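Local coordinates for enoyl-CoA hydratase/isomerase family protein (Pseudomonas syringae pv. tomato, PDB 3OT6), which belongs to the enoyl-CoA hydratase/isomerase (crotonase) family and probably acts on an acyl-CoA thioester, its exact substrate and reaction being unassigned, at residues Ala223-Gln226 / Asp227-Met231; Ile77-Val80 / Ala81-Ser84. All coordinates share one frame; numbering follows the deposited sequence.

Contact 1 of 2, residues Ala223-Gln226 / Asp227-Met231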
loop_
_atom_site.group_PDB
_atom_site.type_symbol
_atom_site.label_atom_id
_atom_site.label_comp_id
_atom_site.label_asym_id
_atom_site.label_seq_id
_atom_site.Cartn_x
_atom_site.Cartn_y
_atom_site.Cartn_z
ATOM N N ALA A 223 11.040 -0.881 -13.749
ATOM C CA ALA A 223 11.307 0.174 -12.763
ATOM C C ALA A 223 12.118 -0.344 -11.612
ATOM O O ALA A 223 13.052 0.305 -11.175
ATOM C CB ALA A 223 9.995 0.771 -12.231
ATOM N N ILE A 224 11.737 -1.511 -11.086
ATOM C CA ILE A 224 12.412 -2.076 -9.892
ATOM C C ILE A 224 13.917 -2.209 -10.238
ATOM O O ILE A 224 14.772 -1.868 -9.427
ATOM C CB ILE A 224 11.764 -3.406 -9.423
ATOM C CG1 ILE A 224 10.433 -3.141 -8.713
ATOM C CG2 ILE A 224 12.722 -4.279 -8.588
ATOM C CD1 ILE A 224 9.605 -4.470 -8.499
ATOM N N GLU A 225 14.198 -2.630 -11.470
ATOM C CA GLU A 225 15.566 -2.824 -11.943
ATOM C C GLU A 225 16.296 -1.523 -12.203
ATOM O O GLU A 225 17.398 -1.366 -11.755
ATOM C CB GLU A 225 15.601 -3.715 -13.194
ATOM C CG GLU A 225 16.575 -4.878 -12.962
ATOM C CD GLU A 225 16.133 -5.784 -11.770
ATOM O OE1 GLU A 225 16.855 -5.808 -10.711
ATOM O OE2 GLU A 225 15.044 -6.433 -11.893
ATOM N N GLN A 226 15.661 -0.594 -12.910
ATOM C CA GLN A 226 16.171 0.748 -13.035
ATOM C C GLN A 226 16.467 1.434 -11.700
ATOM O O GLN A 226 17.399 2.193 -11.629
ATOM C CB GLN A 226 15.217 1.605 -13.858
ATOM C CG GLN A 226 15.526 1.534 -15.316
ATOM C CD GLN A 226 16.900 2.222 -15.639
ATOM O OE1 GLN A 226 17.082 3.471 -15.474
ATOM N NE2 GLN A 226 17.868 1.401 -16.076
ATOM N N ASP A 227 15.662 1.185 -10.675
ATOM C CA ASP A 227 15.789 1.847 -9.408
ATOM C C ASP A 227 16.975 1.277 -8.649
ATOM O O ASP A 227 17.701 2.020 -7.995
ATOM C CB ASP A 227 14.499 1.726 -8.567
ATOM C CG ASP A 227 13.385 2.693 -9.018
ATOM O OD1 ASP A 227 13.696 3.712 -9.669
ATOM O OD2 ASP A 227 12.191 2.450 -8.716
ATOM N N ARG A 228 17.161 -0.044 -8.718
ATOM C CA ARG A 228 18.393 -0.697 -8.251
ATOM C C ARG A 228 19.642 -0.044 -8.814
ATOM O O ARG A 228 20.499 0.418 -8.075
ATOM C CB ARG A 228 18.414 -2.149 -8.684
ATOM C CG ARG A 228 17.920 -3.083 -7.663
ATOM C CD ARG A 228 18.375 -4.523 -7.980
ATOM N NE ARG A 228 17.259 -5.464 -7.781
ATOM C CZ ARG A 228 16.940 -6.023 -6.605
ATOM N NH1 ARG A 228 17.674 -5.742 -5.503
ATOM N NH2 ARG A 228 15.882 -6.857 -6.526
ATOM N N GLN A 229 19.751 -0.048 -10.129
ATOM C CA GLN A 229 20.903 0.538 -10.804
ATOM C C GLN A 229 21.025 2.064 -10.579
ATOM O O GLN A 229 22.100 2.543 -10.268
ATOM C CB GLN A 229 20.866 0.214 -12.307
ATOM C CG GLN A 229 20.675 -1.309 -12.656
ATOM C CD GLN A 229 20.274 -1.542 -14.152
ATOM O OE1 GLN A 229 20.870 -0.938 -15.061
ATOM N NE2 GLN A 229 19.266 -2.421 -14.401
ATOM N N HIS A 230 19.937 2.826 -10.712
ATOM C CA HIS A 230 20.053 4.294 -10.739
ATOM C C HIS A 230 19.264 5.189 -9.773
ATOM O O HIS A 230 19.303 6.379 -9.931
ATOM C CB HIS A 230 19.909 4.823 -12.171
ATOM C CG HIS A 230 20.961 4.295 -13.103
ATOM N ND1 HIS A 230 22.310 4.557 -12.929
ATOM C CD2 HIS A 230 20.865 3.493 -14.198
ATOM C CE1 HIS A 230 22.995 3.949 -13.888
ATOM N NE2 HIS A 230 22.143 3.294 -14.667
HETATM N N MSE A 231 18.576 4.653 -8.778
HETATM C CA MSE A 231 17.754 5.506 -7.942
HETATM C C MSE A 231 18.592 6.436 -7.111
HETATM O O MSE A 231 18.149 7.498 -6.739
HETATM C CB MSE A 231 16.843 4.702 -7.003
HETATM C CG MSE A 231 17.518 4.054 -5.783
HETATM SE SE MSE A 231 16.150 3.121 -4.792
HETATM C CE MSE A 231 16.777 3.348 -2.974
#
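Ala223 and Asp227 are joined by the first of four successive i to i+4 backbone hydrogen bonds that cross between 223-226 and 227-231; Ile224 to Arg228 and Glu225 to Gln229 follow, then His230 N binds Gln226 O at 2.8 Å, and Met231 N to Asp227 O continues the series. On the flank of this helix Glu225 and Arg228, three residues apart, lie side by side and point the same way. Glu225 OE1 takes the NE-H of Arg228 at 3.0 Å in a salt bridge that is bent at the hydrogen (140°). The oxygen sits at the guanidinium edge, and the carboxylate and guanidinium planes are only 11° apart. A bend in the glutamate chain at chi2 (62°) brings the carboxylate alongside the arginine, whose CD also packs on OE1 at 3.4 Å. Gln229 leans back over the preceding turn, its CG 3.4 Å from Glu225 O. Farther round, the Gln226 amide reaches the edge of the His230 ring loosely, OE1 to CD2 being 4.0 Å. Asp227 is the buried acid of the group. Its carboxylate is gripped by two backbone N-H groups, OD1 by that of His141 and OD2 by that of Ala142. These bonds lie at the start of helix 141-150, where the helix dipole would probably favour the negative charge. The whole forms the amphipathic last turns of the C-terminal helix of a crotonase-like chain, with an i to i+3 ion pair on its flank and an aspartate tying it to the beginning of a second helix.

Contact 2 of 2, residues Ile77-Val80 / Ala81-Ser84; sequences INLV and AQGS
Val80 and Ser84 meet one helical turn apart. Val80 O receives the backbone N-H of Ser84 at 2.9 Å, nearly straight at 168°, and Ser84 OG lies equally close to the same oxygen. OG stands beside the serine's own backbone N (chi1 -61°), which folds the hydroxyl back over the previous turn and lets it pack on Val80 CG1 at 3.8 Å. Ala81 repeats the pattern with a methyl: CB rests 3.4 Å from Ile77 O, the acceptor of the Ala81 backbone N-H. On another side of the helix Gln82 reaches back over Asn78, its CG 3.2 Å from Asn78 O, the same carbonyl oxygen that is bonded to Gln82 N. Leu79 O is shared, taking Gly83 N at 3.0 Å and, weakly, Gln82 N at 3.3 Å. One step out, Thr85 OG1 bonds to Ala81 O, and a bound methylpentanediol, probably from the crystallisation liquor, lies about 4 Å from the Val80 side chain (nearest atoms). Leu79 and Gln82 project from the helix onto Pro31 and Ile34, at the start of helix 31-46; Leu79 also meets Val68 and Met69 of helix 66-71, and Val80 meets Met69 along with His140. Most of this stretch is thus an inner part of helix 73-91, held between helix 31-46 on Leu79 and Gln82, helix 66-71 on Leu79 and Val80, and the C-terminal helix 202-230, which covers Ile77, Ala81 and Ser84.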
loop_
_atom_site.group_PDB
_atom_site.type_symbol
_atom_site.label_atom_id
_atom_site.label_comp_id
_atom_site.label_asym_id
_atom_site.label_seq_id
_atom_site.Cartn_x
_atom_site.Cartn_y
_atom_site.Cartn_z
ATOM N N ILE A 77 18.937 0.333 -1.315
ATOM C CA ILE A 77 18.603 -0.214 -2.605
ATOM C C ILE A 77 17.791 -1.515 -2.462
ATOM O O ILE A 77 16.828 -1.733 -3.237
ATOM C CB ILE A 77 19.847 -0.444 -3.433
ATOM C CG1 ILE A 77 20.369 0.897 -3.968
ATOM C CG2 ILE A 77 19.592 -1.458 -4.589
ATOM C CD1 ILE A 77 21.752 0.783 -4.682
ATOM N N ASN A 78 18.135 -2.324 -1.461
ATOM C CA ASN A 78 17.533 -3.603 -1.317
ATOM C C ASN A 78 16.173 -3.399 -0.651
ATOM O O ASN A 78 15.186 -4.090 -0.982
ATOM C CB ASN A 78 18.423 -4.584 -0.519
ATOM C CG ASN A 78 17.603 -5.760 0.043
ATOM O OD1 ASN A 78 17.156 -5.746 1.245
ATOM N ND2 ASN A 78 17.306 -6.761 -0.846
ATOM N N LEU A 79 16.104 -2.412 0.240
ATOM C CA LEU A 79 14.861 -2.118 0.892
ATOM C C LEU A 79 13.812 -1.623 -0.135
ATOM O O LEU A 79 12.662 -2.083 -0.125
ATOM C CB LEU A 79 15.017 -1.138 2.078
ATOM C CG LEU A 79 13.735 -0.705 2.840
ATOM C CD1 LEU A 79 12.967 -1.868 3.462
ATOM C CD2 LEU A 79 13.990 0.330 3.949
ATOM N N VAL A 80 14.201 -0.708 -1.020
ATOM C CA VAL A 80 13.211 -0.155 -1.914
ATOM C C VAL A 80 12.856 -1.201 -2.926
ATOM O O VAL A 80 11.690 -1.293 -3.322
ATOM C CB VAL A 80 13.709 1.136 -2.590
ATOM C CG1 VAL A 80 12.866 1.483 -3.928
ATOM C CG2 VAL A 80 13.794 2.218 -1.542
ATOM N N ALA A 81 13.826 -2.003 -3.357
ATOM C CA ALA A 81 13.492 -3.106 -4.315
ATOM C C ALA A 81 12.466 -4.098 -3.725
ATOM O O ALA A 81 11.522 -4.565 -4.440
ATOM C CB ALA A 81 14.755 -3.841 -4.834
ATOM N N GLN A 82 12.584 -4.378 -2.427
ATOM C CA GLN A 82 11.698 -5.357 -1.787
ATOM C C GLN A 82 10.338 -4.733 -1.657
ATOM O O GLN A 82 9.315 -5.370 -1.839
ATOM C CB GLN A 82 12.169 -5.683 -0.392
ATOM C CG GLN A 82 13.354 -6.561 -0.150
ATOM C CD GLN A 82 13.597 -6.579 1.454
ATOM O OE1 GLN A 82 14.405 -5.763 1.970
ATOM N NE2 GLN A 82 12.831 -7.457 2.233
ATOM N N GLY A 83 10.311 -3.457 -1.298
ATOM C CA GLY A 83 9.067 -2.802 -1.060
ATOM C C GLY A 83 8.285 -2.602 -2.363
ATOM O O GLY A 83 7.030 -2.712 -2.358
ATOM N N SER A 84 8.991 -2.240 -3.442
ATOM C CA SER A 84 8.384 -2.145 -4.766
ATOM C C SER A 84 7.893 -3.513 -5.290
ATOM O O SER A 84 6.833 -3.582 -5.948
ATOM C CB SER A 84 9.399 -1.606 -5.752
ATOM O OG SER A 84 9.777 -0.317 -5.332
#

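Overall arrangement
From the N terminus, the chain first passes through contact 2, within helix 73-91, and reaches contact 1 much later, at the end of helix 202-230. Each is a local turn-to-turn contact that closes no long loop, and since one is complete before the other begins they neither nest nor cross. In space they are neighbours, with centres about 10 Å apart, and they touch directly: Ile224 CG1 packs on Ser84 CB at 3.5 Å, Arg228 NH1 on Ala81 CB, and Met231 CE on Val80 CG2. Together they join the C-terminal helix to helix 73-91, so that two helices far apart in sequence lie against each other.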